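Long-range contacts in GTP-binding protein (Thermus thermophilus, PDB 2DBY), which binds GDP and, as a member of the OBG family of P-loop GTPases, probably acts as a ribosome-binding ATPase: residues 74-79 / 95-100; 4-9 / 102-107. All blocks are in the same frame, centred on the assembly; numbering follows the deposited sequence.

Contact 1 of 2, residues 74-79 / 95-100; sequences VDIAGL and AHIREV
With CG anti to its carbonyl carbon (chi1 -69°), His96 swings its imidazole out from the helix toward the backbone of Ala77, while Ile76, whose CG1 is likewise turned away from the carbonyl carbon and lies beside the backbone N, sends CD1 back over the last helical turn. The two side chains run past each other in opposite directions, and both CD1 and CG2 of Ile76 rest on CB of His96. The polar half of the meeting is one short bond: His96 ND1 donates to Ala77 O at 2.6 Å. The oxygen lies at the ring edge, near its plane, and the bond, somewhat bent at 154°, uses the ND1 hydrogen and so holds the rotation of the imidazole about CB-CG. CB of Ala77 lies obliquely to the ring, 3.9 Å from ND1.

Deeper in, aliphatic side chains make the contact. Ile76 CD1 packs 3.7 Å from the carbonyl O of His96 and 4.1 Å from Val100 CG1, and its CG1 faces CD1 of Ile97 at 4.3 Å. Val74 CG2 then meets Val100 CG1 at 3.9 Å, extending the packing back to the strand. Asp75, on this strand end, makes a salt bridge with Lys14, a GDP-binding residue. The pairing illustrates how a helix packs on a beta-sheet in P-loop GTPases, here where strand 66-75 runs out into the DxxG (G3) motif, Asp75 to Gly78, which leads into switch II in this superfamily.

Contact 2 of 2, residues 4-9 / 102-107; sequences VGIVGL and AIAHVL. With FMT (formic acid), chain C.
Parallel pairing beside the phosphate-binding loop is a hallmark of the P-loop GTPase core, and strands 4-7 and 102-107 provide an example, with their directions 26° apart. Four backbone bonds alternate between them: Gly5 N to Ala102 O, Ala104 N to Gly5 O, Val7 N to Ala104 O and Val106 N to Val7 O, all 2.8 to 2.9 Å long. On one face of the sheet, Val4 CG1 lies 3.6 Å from Ala104 CB; farther along, Ile6 CG2 meets Val106 CG2, also at 3.6 Å.

On the other face Val7 packs on Ile103 and His105, its CG2 lying 4.0 Å from Ile103 CG2. The side chains of Val7 and His105 cross at about a right angle. The His105 torsion (chi1 -172°) lays the ring alongside Val7, whose CG2 comes over one ring face, 4.0 Å from the centroid, in a CH-pi contact; Leu107 CD2 lies over the opposite face, toward the rim. Both ring nitrogens are engaged: ND1 donates to O1 of a formic acid molecule at 2.9 Å, the ligand probably coming from the crystallisation liquor, while NE2 bonds a water 2.9 Å away. That water accepts from Leu9 N and donates to Val106 O, bridging the start of the P-loop, where Leu9 enters the GDP pocket, to strand 102-108.

Helix 14-25, which begins at the end of the P-loop, packs on Ile6 and Val106, whereas helix 91-98 lies against Val7 and Ile103 and helix 124-156 reaches His105 and Leu9. Within the sheet, strand 66-75 pairs with strand 3-7, and strand 204-209 with 102-108.

Starting from the N terminus, the chain lays down strand 3-7, passes through the P-loop, helix 14-25, strand 40-44 and helix 48-57, and comes back as strand 66-75, beside the first strand. Contact 1 closes a short loop as helix 91-98 folds back on the end of that strand. The chain then enters strand 102-108, and contact 2 closes a much longer loop that encloses the first. They touch where strand 66-75 pairs with strand 3-7: Val74 makes probable backbone hydrogen bonds to Val4 and Ile6, and Ile76 packs on Gly5 and Val7. A local strand-helix closure is thus incorporated into a distant strand pairing, uniting three parallel strands and helix 91-98, one of the helices that cover them.

Contact 1 of 2, residues 74-79 / 95-100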
# COMPACT_ATOMS: atom_id res chain seq x y z
N VAL A 74 -1.79 9.26 2.89
CA VAL A 74 -2.67 10.34 3.33
C VAL A 74 -2.42 10.64 4.80
O VAL A 74 -2.34 9.71 5.62
CB VAL A 74 -4.13 9.91 3.17
CG1 VAL A 74 -5.07 11.05 3.61
CG2 VAL A 74 -4.39 9.50 1.73
N ASP A 75 -2.29 11.92 5.15
CA ASP A 75 -2.10 12.28 6.55
C ASP A 75 -3.53 12.30 7.07
O ASP A 75 -4.28 13.24 6.76
CB ASP A 75 -1.51 13.69 6.70
CG ASP A 75 -1.30 14.09 8.17
OD1 ASP A 75 -1.71 13.33 9.07
OD2 ASP A 75 -0.70 15.16 8.41
N ILE A 76 -3.88 11.28 7.87
CA ILE A 76 -5.24 11.17 8.38
C ILE A 76 -5.43 12.18 9.47
O ILE A 76 -4.75 12.16 10.50
CB ILE A 76 -5.55 9.79 8.93
CG1 ILE A 76 -5.53 8.75 7.79
CG2 ILE A 76 -6.93 9.82 9.63
CD1 ILE A 76 -6.66 8.86 6.79
N ALA A 77 -6.39 13.04 9.22
CA ALA A 77 -6.70 14.13 10.10
C ALA A 77 -7.90 13.86 10.99
O ALA A 77 -8.90 13.30 10.54
CB ALA A 77 -6.95 15.33 9.27
N GLY A 78 -7.76 14.25 12.26
CA GLY A 78 -8.86 14.12 13.20
C GLY A 78 -8.58 13.66 14.61
O GLY A 78 -7.67 12.85 14.88
N LEU A 79 -9.36 14.20 15.53
CA LEU A 79 -9.26 13.81 16.94
C LEU A 79 -9.72 12.34 16.90
O LEU A 79 -10.69 12.03 16.19
CB LEU A 79 -10.20 14.67 17.81
CG LEU A 79 -10.45 14.29 19.29
CD1 LEU A 79 -10.70 15.56 20.15
CD2 LEU A 79 -11.66 13.33 19.39
N ALA A 95 -14.31 9.08 9.26
CA ALA A 95 -14.67 9.35 7.87
C ALA A 95 -13.43 9.30 6.98
O ALA A 95 -13.49 8.81 5.85
CB ALA A 95 -15.33 10.70 7.75
N HIS A 96 -12.33 9.84 7.49
CA HIS A 96 -11.07 9.85 6.74
C HIS A 96 -10.51 8.44 6.60
O HIS A 96 -10.04 8.07 5.52
CB HIS A 96 -10.06 10.79 7.38
CG HIS A 96 -10.43 12.24 7.27
ND1 HIS A 96 -10.01 13.19 8.17
CD2 HIS A 96 -11.19 12.89 6.35
CE1 HIS A 96 -10.50 14.37 7.82
NE2 HIS A 96 -11.22 14.21 6.72
N ILE A 97 -10.57 7.66 7.68
CA ILE A 97 -10.08 6.26 7.65
C ILE A 97 -10.85 5.43 6.63
O ILE A 97 -10.30 4.55 5.94
CB ILE A 97 -10.23 5.58 9.05
CG1 ILE A 97 -9.16 6.10 10.00
CG2 ILE A 97 -10.08 4.05 8.92
CD1 ILE A 97 -7.79 5.58 9.66
N ARG A 98 -12.15 5.70 6.51
CA ARG A 98 -12.97 4.96 5.56
C ARG A 98 -12.47 5.12 4.14
O ARG A 98 -12.65 4.22 3.33
CB ARG A 98 -14.43 5.41 5.64
CG ARG A 98 -15.10 5.04 6.95
CD ARG A 98 -16.58 5.43 7.03
NE ARG A 98 -17.14 5.04 8.32
CZ ARG A 98 -17.25 3.77 8.73
NH1 ARG A 98 -16.84 2.78 7.94
NH2 ARG A 98 -17.76 3.48 9.92
N GLU A 99 -11.86 6.27 3.84
CA GLU A 99 -11.39 6.54 2.47
C GLU A 99 -10.02 5.96 2.07
O GLU A 99 -9.58 6.16 0.93
CB GLU A 99 -11.35 8.05 2.21
CG GLU A 99 -12.64 8.78 2.44
CD GLU A 99 -12.46 10.29 2.32
OE1 GLU A 99 -11.57 10.87 3.00
OE2 GLU A 99 -13.21 10.92 1.54
N VAL A 100 -9.31 5.28 2.97
CA VAL A 100 -8.02 4.71 2.57
C VAL A 100 -8.12 3.19 2.59
O VAL A 100 -8.99 2.63 3.24
CB VAL A 100 -6.87 5.16 3.48
CG1 VAL A 100 -6.65 6.68 3.30
CG2 VAL A 100 -7.19 4.84 4.95

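Contact 2 of 2, residues 4-9 / 102-107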
# COMPACT_ATOMS: atom_id res chain seq x y z
N VAL A 4 -2.45 4.65 1.53
CA VAL A 4 -2.18 4.25 2.91
C VAL A 4 -2.43 5.48 3.78
O VAL A 4 -1.86 6.55 3.54
CB VAL A 4 -0.72 3.82 3.10
CG1 VAL A 4 -0.45 3.46 4.58
CG2 VAL A 4 -0.40 2.64 2.17
N GLY A 5 -3.29 5.33 4.78
CA GLY A 5 -3.59 6.45 5.67
C GLY A 5 -2.66 6.39 6.87
O GLY A 5 -2.62 5.37 7.57
N ILE A 6 -1.89 7.46 7.11
CA ILE A 6 -0.96 7.52 8.23
C ILE A 6 -1.65 8.15 9.42
O ILE A 6 -2.14 9.29 9.34
CB ILE A 6 0.31 8.33 7.88
CG1 ILE A 6 0.98 7.70 6.65
CG2 ILE A 6 1.28 8.35 9.10
CD1 ILE A 6 2.34 8.27 6.32
N VAL A 7 -1.68 7.42 10.54
CA VAL A 7 -2.33 7.94 11.74
C VAL A 7 -1.36 8.01 12.89
O VAL A 7 -0.32 7.34 12.88
CB VAL A 7 -3.55 7.08 12.16
CG1 VAL A 7 -4.49 6.90 10.98
CG2 VAL A 7 -3.12 5.76 12.68
N GLY A 8 -1.68 8.84 13.87
CA GLY A 8 -0.79 8.93 15.02
C GLY A 8 -1.41 9.76 16.12
O GLY A 8 -2.11 10.74 15.83
N LEU A 9 -1.20 9.38 17.37
CA LEU A 9 -1.73 10.19 18.46
C LEU A 9 -0.70 11.32 18.60
O LEU A 9 0.30 11.35 17.88
CB LEU A 9 -1.86 9.35 19.73
CG LEU A 9 -2.84 8.16 19.61
CD1 LEU A 9 -3.12 7.58 20.99
CD2 LEU A 9 -4.13 8.62 18.95
N ALA A 102 -5.45 1.05 3.43
CA ALA A 102 -4.60 0.49 4.48
C ALA A 102 -4.27 1.61 5.45
O ALA A 102 -4.41 2.80 5.11
CB ALA A 102 -3.30 -0.14 3.87
N ILE A 103 -3.81 1.24 6.64
CA ILE A 103 -3.50 2.18 7.70
C ILE A 103 -2.06 1.97 8.18
O ILE A 103 -1.61 0.84 8.35
CB ILE A 103 -4.46 1.94 8.91
CG1 ILE A 103 -5.90 2.21 8.48
CG2 ILE A 103 -4.02 2.81 10.10
CD1 ILE A 103 -6.95 1.85 9.55
N ALA A 104 -1.33 3.06 8.38
CA ALA A 104 0.03 2.96 8.91
C ALA A 104 -0.04 3.82 10.17
O ALA A 104 -0.30 5.03 10.12
CB ALA A 104 1.04 3.52 7.89
N HIS A 105 0.20 3.19 11.32
CA HIS A 105 0.10 3.89 12.60
C HIS A 105 1.50 4.14 13.14
O HIS A 105 2.24 3.20 13.41
CB HIS A 105 -0.73 3.00 13.58
CG HIS A 105 -1.07 3.67 14.88
ND1 HIS A 105 -2.08 3.21 15.70
CD2 HIS A 105 -0.57 4.78 15.49
CE1 HIS A 105 -2.18 4.00 16.76
NE2 HIS A 105 -1.27 4.95 16.66
N VAL A 106 1.84 5.42 13.30
CA VAL A 106 3.16 5.81 13.80
C VAL A 106 3.13 5.68 15.33
O VAL A 106 2.28 6.26 15.99
CB VAL A 106 3.48 7.26 13.42
CG1 VAL A 106 4.87 7.66 13.96
CG2 VAL A 106 3.42 7.41 11.88
N LEU A 107 4.08 4.92 15.86
CA LEU A 107 4.16 4.67 17.29
C LEU A 107 5.55 5.12 17.75
O LEU A 107 6.56 4.73 17.16
CB LEU A 107 3.98 3.16 17.53
CG LEU A 107 2.64 2.58 17.09
CD1 LEU A 107 2.70 1.04 17.20
CD2 LEU A 107 1.53 3.13 18.01
C FMT C . -4.00 1.02 14.44
O1 FMT C . -3.72 0.77 15.61
O2 FMT C . -4.95 0.30 13.78
O HOH W 1 0.33 6.97 17.89